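Local coordinates for EtuB protein (Clostridium kluyveri DSM 555, PDB 3IO0), which forms trimers of chains with two tandem microcompartment domains, probably as part of the shell of a compartment for ethanol utilisation, at residues R38-A49 against H82-V93. Sequence-based numbering, arbitrary orientation.
Sequences RSIGIISARVGA and HGIFIVLKAADV
Gly41 and Leu88 pair within two antiparallel strands, 39-45 and 84-90, neighbours in the sheet of the first, circularly permuted BMC domain. Each donates to the other: Leu88 N reaches Gly41 O at 2.7 Å, nearly straight (169°). Ile43 with Ile86, Ala45 with Ile84 and Ser39 with Ala90 repeat this pattern. On the face of Ile40, Ile42 and Ser44, the Ile42 and Val87 side chains lie side by side and point the same way, with Ile42 CG1 4.0 Å from Val87 CG2. A chi1 of -61° sets Ile42 CG1 beside the backbone N and turns CG2 opposite it, where CG2 meets Phe85 CE1 obliquely at 4.0 Å. Ser44 OG lies at the edge of the Phe85 ring. The hydroxyl of Ser44 is hydrogen-bonded to Gly155 N of a second subunit, so this face takes part in trimer packing. The other face carries Ile43, Ile84 and Leu88 against helices 50-61 and 93-111. There Ile84 CG2 touches Ala45 CB at 3.6 Å. Past the strands, Gly48 N binds His82 O at 2.8 Å, and a cis peptide joins His82 to Gly83. At the far end Ala90 O accepts twice. Ser39 N approaches nearly head-on, while Ser39 OG, at 2.6 Å from Ala90 O, sits above the carbonyl plane.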
loop_
_atom_site.group_PDB
_atom_site.type_symbol
_atom_site.label_atom_id
_atom_site.label_comp_id
_atom_site.label_asym_id
_atom_site.label_seq_id
_atom_site.Cartn_x
_atom_site.Cartn_y
_atom_site.Cartn_z
ATOM N N ARG A 38 -13.337 -17.226 23.399
ATOM C CA ARG A 38 -11.979 -17.225 22.872
ATOM C C ARG A 38 -11.783 -18.140 21.692
ATOM O O ARG A 38 -10.675 -18.624 21.471
ATOM C CB ARG A 38 -10.942 -17.601 23.937
ATOM C CG ARG A 38 -11.465 -17.704 25.336
ATOM C CD ARG A 38 -11.527 -19.144 25.790
ATOM N NE ARG A 38 -10.549 -19.416 26.849
ATOM C CZ ARG A 38 -10.633 -20.433 27.711
ATOM N NH1 ARG A 38 -11.650 -21.294 27.649
ATOM N NH2 ARG A 38 -9.700 -20.590 28.637
ATOM N N SER A 39 -12.831 -18.396 20.928
ATOM C CA SER A 39 -12.626 -19.145 19.711
ATOM C C SER A 39 -12.921 -18.280 18.498
ATOM O O SER A 39 -13.804 -17.431 18.519
ATOM C CB SER A 39 -13.391 -20.463 19.710
ATOM O OG SER A 39 -14.770 -20.235 19.849
ATOM N N ILE A 40 -12.163 -18.525 17.442
ATOM C CA ILE A 40 -11.979 -17.586 16.360
ATOM C C ILE A 40 -12.271 -18.257 15.025
ATOM O O ILE A 40 -11.947 -19.432 14.813
ATOM C CB ILE A 40 -10.526 -16.958 16.469
ATOM C CG1 ILE A 40 -10.561 -15.712 17.339
ATOM C CG2 ILE A 40 -9.880 -16.596 15.154
ATOM C CD1 ILE A 40 -11.910 -15.035 17.372
ATOM N N GLY A 41 -12.927 -17.514 14.146
ATOM C CA GLY A 41 -13.106 -17.935 12.766
ATOM C C GLY A 41 -12.501 -16.877 11.864
ATOM O O GLY A 41 -12.744 -15.681 12.055
ATOM N N ILE A 42 -11.706 -17.304 10.887
ATOM C CA ILE A 42 -10.989 -16.369 10.030
ATOM C C ILE A 42 -11.339 -16.554 8.561
ATOM O O ILE A 42 -11.377 -17.673 8.056
ATOM C CB ILE A 42 -9.457 -16.510 10.202
ATOM C CG1 ILE A 42 -9.046 -16.193 11.643
ATOM C CG2 ILE A 42 -8.710 -15.619 9.193
ATOM C CD1 ILE A 42 -7.715 -16.769 12.054
ATOM N N ILE A 43 -11.609 -15.443 7.886
ATOM C CA ILE A 43 -11.635 -15.414 6.427
ATOM C C ILE A 43 -10.550 -14.437 6.024
ATOM O O ILE A 43 -10.593 -13.270 6.407
ATOM C CB ILE A 43 -13.011 -14.986 5.847
ATOM C CG1 ILE A 43 -14.139 -15.872 6.382
ATOM C CG2 ILE A 43 -12.992 -15.051 4.334
ATOM C CD1 ILE A 43 -14.064 -17.322 5.923
ATOM N N SER A 44 -9.569 -14.932 5.279
ATOM C CA SER A 44 -8.425 -14.133 4.869
ATOM C C SER A 44 -8.187 -14.351 3.381
ATOM O O SER A 44 -8.206 -15.492 2.929
ATOM C CB SER A 44 -7.187 -14.548 5.673
ATOM O OG SER A 44 -6.123 -13.614 5.522
ATOM N N ALA A 45 -7.967 -13.279 2.620
ATOM C CA ALA A 45 -7.754 -13.412 1.175
ATOM C C ALA A 45 -6.818 -12.376 0.584
ATOM O O ALA A 45 -6.676 -11.264 1.118
ATOM C CB ALA A 45 -9.064 -13.376 0.437
ATOM N N ARG A 46 -6.198 -12.743 -0.534
ATOM C CA ARG A 46 -5.285 -11.848 -1.219
ATOM C C ARG A 46 -6.064 -10.904 -2.109
ATOM O O ARG A 46 -5.716 -9.733 -2.216
ATOM C CB ARG A 46 -4.268 -12.627 -2.054
ATOM C CG ARG A 46 -3.413 -13.629 -1.263
ATOM C CD ARG A 46 -2.462 -12.956 -0.282
ATOM N NE ARG A 46 -1.688 -11.875 -0.902
ATOM C CZ ARG A 46 -0.700 -12.043 -1.772
ATOM N NH1 ARG A 46 -0.338 -13.259 -2.158
ATOM N NH2 ARG A 46 -0.077 -10.982 -2.263
ATOM N N VAL A 47 -7.124 -11.405 -2.741
ATOM C CA VAL A 47 -7.857 -10.602 -3.728
ATOM C C VAL A 47 -9.319 -10.326 -3.357
ATOM O O VAL A 47 -10.136 -11.242 -3.244
ATOM C CB VAL A 47 -7.743 -11.195 -5.172
ATOM C CG1 VAL A 47 -8.587 -10.390 -6.168
ATOM C CG2 VAL A 47 -6.285 -11.248 -5.620
ATOM N N GLY A 48 -9.627 -9.041 -3.183
ATOM C CA GLY A 48 -11.000 -8.581 -2.965
ATOM C C GLY A 48 -11.305 -8.380 -1.497
ATOM O O GLY A 48 -10.492 -8.719 -0.637
ATOM N N ALA A 49 -12.484 -7.823 -1.218
ATOM C CA ALA A 49 -12.937 -7.598 0.153
ATOM C C ALA A 49 -14.459 -7.560 0.270
ATOM O O ALA A 49 -15.011 -8.248 1.135
ATOM C CB ALA A 49 -12.314 -6.337 0.741
ATOM N N HIS A 82 -8.151 -3.987 -2.284
ATOM C CA HIS A 82 -7.859 -4.720 -1.048
ATOM C C HIS A 82 -7.960 -6.235 -1.393
ATOM O O HIS A 82 -8.538 -6.552 -2.434
ATOM C CB HIS A 82 -8.911 -4.313 -0.028
ATOM C CG HIS A 82 -9.034 -2.829 0.177
ATOM N ND1 HIS A 82 -10.060 -2.084 -0.363
ATOM C CD2 HIS A 82 -8.284 -1.958 0.898
ATOM C CE1 HIS A 82 -9.934 -0.821 0.006
ATOM N NE2 HIS A 82 -8.862 -0.718 0.771
ATOM N N GLY A 83 -7.485 -7.207 -0.600
ATOM C CA GLY A 83 -7.083 -7.138 0.787
ATOM C C GLY A 83 -8.248 -7.479 1.711
ATOM O O GLY A 83 -9.074 -6.603 1.991
ATOM N N ILE A 84 -8.366 -8.710 2.208
ATOM C CA ILE A 84 -9.409 -8.918 3.237
ATOM C C ILE A 84 -9.030 -9.791 4.442
ATOM O O ILE A 84 -8.451 -10.868 4.282
ATOM C CB ILE A 84 -10.792 -9.290 2.639
ATOM C CG1 ILE A 84 -11.867 -9.333 3.722
ATOM C CG2 ILE A 84 -10.745 -10.590 1.923
ATOM C CD1 ILE A 84 -12.290 -7.979 4.254
ATOM N N PHE A 85 -9.356 -9.311 5.641
ATOM C CA PHE A 85 -9.071 -10.042 6.874
ATOM C C PHE A 85 -10.213 -9.903 7.873
ATOM O O PHE A 85 -10.385 -8.858 8.508
ATOM C CB PHE A 85 -7.755 -9.577 7.483
ATOM C CG PHE A 85 -7.397 -10.256 8.780
ATOM C CD1 PHE A 85 -7.077 -11.611 8.812
ATOM C CD2 PHE A 85 -7.341 -9.528 9.966
ATOM C CE1 PHE A 85 -6.725 -12.242 10.017
ATOM C CE2 PHE A 85 -6.999 -10.143 11.164
ATOM C CZ PHE A 85 -6.685 -11.509 11.189
ATOM N N ILE A 86 -10.994 -10.975 7.993
ATOM C CA ILE A 86 -12.196 -10.994 8.814
ATOM C C ILE A 86 -12.025 -12.018 9.918
ATOM O O ILE A 86 -11.683 -13.175 9.649
ATOM C CB ILE A 86 -13.431 -11.347 7.972
ATOM C CG1 ILE A 86 -13.689 -10.250 6.942
ATOM C CG2 ILE A 86 -14.647 -11.531 8.852
ATOM C CD1 ILE A 86 -14.612 -10.662 5.816
ATOM N N VAL A 87 -12.238 -11.582 11.159
ATOM C CA VAL A 87 -12.201 -12.477 12.307
ATOM C C VAL A 87 -13.542 -12.443 13.019
ATOM O O VAL A 87 -14.002 -11.385 13.442
ATOM C CB VAL A 87 -11.038 -12.156 13.289
ATOM C CG1 VAL A 87 -11.074 -13.067 14.491
ATOM C CG2 VAL A 87 -9.707 -12.322 12.596
ATOM N N LEU A 88 -14.160 -13.617 13.122
ATOM C CA LEU A 88 -15.402 -13.806 13.847
ATOM C C LEU A 88 -15.106 -14.483 15.177
ATOM O O LEU A 88 -14.247 -15.367 15.239
ATOM C CB LEU A 88 -16.344 -14.690 13.037
ATOM C CG LEU A 88 -16.676 -14.279 11.607
ATOM C CD1 LEU A 88 -17.572 -15.313 10.948
ATOM C CD2 LEU A 88 -17.331 -12.911 11.610
ATOM N N LYS A 89 -15.809 -14.071 16.232
ATOM C CA LYS A 89 -15.640 -14.667 17.558
ATOM C C LYS A 89 -16.879 -15.422 18.036
ATOM O O LYS A 89 -18.017 -15.059 17.709
ATOM C CB LYS A 89 -15.225 -13.613 18.583
ATOM C CG LYS A 89 -16.214 -12.479 18.792
ATOM C CD LYS A 89 -15.732 -11.545 19.900
ATOM C CE LYS A 89 -16.689 -10.391 20.130
ATOM N NZ LYS A 89 -15.995 -9.296 20.842
ATOM N N ALA A 90 -16.642 -16.476 18.814
ATOM C CA ALA A 90 -17.703 -17.354 19.313
ATOM C C ALA A 90 -17.266 -17.989 20.613
ATOM O O ALA A 90 -16.073 -18.179 20.840
ATOM C CB ALA A 90 -18.025 -18.444 18.294
ATOM N N ALA A 91 -18.232 -18.323 21.461
ATOM C CA ALA A 91 -17.952 -19.071 22.685
ATOM C C ALA A 91 -17.543 -20.505 22.339
ATOM O O ALA A 91 -16.730 -21.113 23.030
ATOM C CB ALA A 91 -19.166 -19.060 23.601
ATOM N N ASP A 92 -18.099 -21.028 21.252
ATOM C CA ASP A 92 -17.870 -22.409 20.864
ATOM C C ASP A 92 -17.234 -22.489 19.473
ATOM O O ASP A 92 -17.749 -21.933 18.496
ATOM C CB ASP A 92 -19.204 -23.164 20.896
ATOM C CG ASP A 92 -19.043 -24.682 20.813
ATOM O OD1 ASP A 92 -18.232 -25.200 19.999
ATOM O OD2 ASP A 92 -19.782 -25.362 21.557
ATOM N N VAL A 93 -16.119 -23.203 19.396
ATOM C CA VAL A 93 -15.368 -23.368 18.152
ATOM C C VAL A 93 -16.226 -23.806 16.968
ATOM O O VAL A 93 -16.016 -23.341 15.849
ATOM C CB VAL A 93 -14.240 -24.395 18.316
ATOM C CG1 VAL A 93 -13.082 -24.026 17.432
ATOM C CG2 VAL A 93 -13.791 -24.482 19.795
#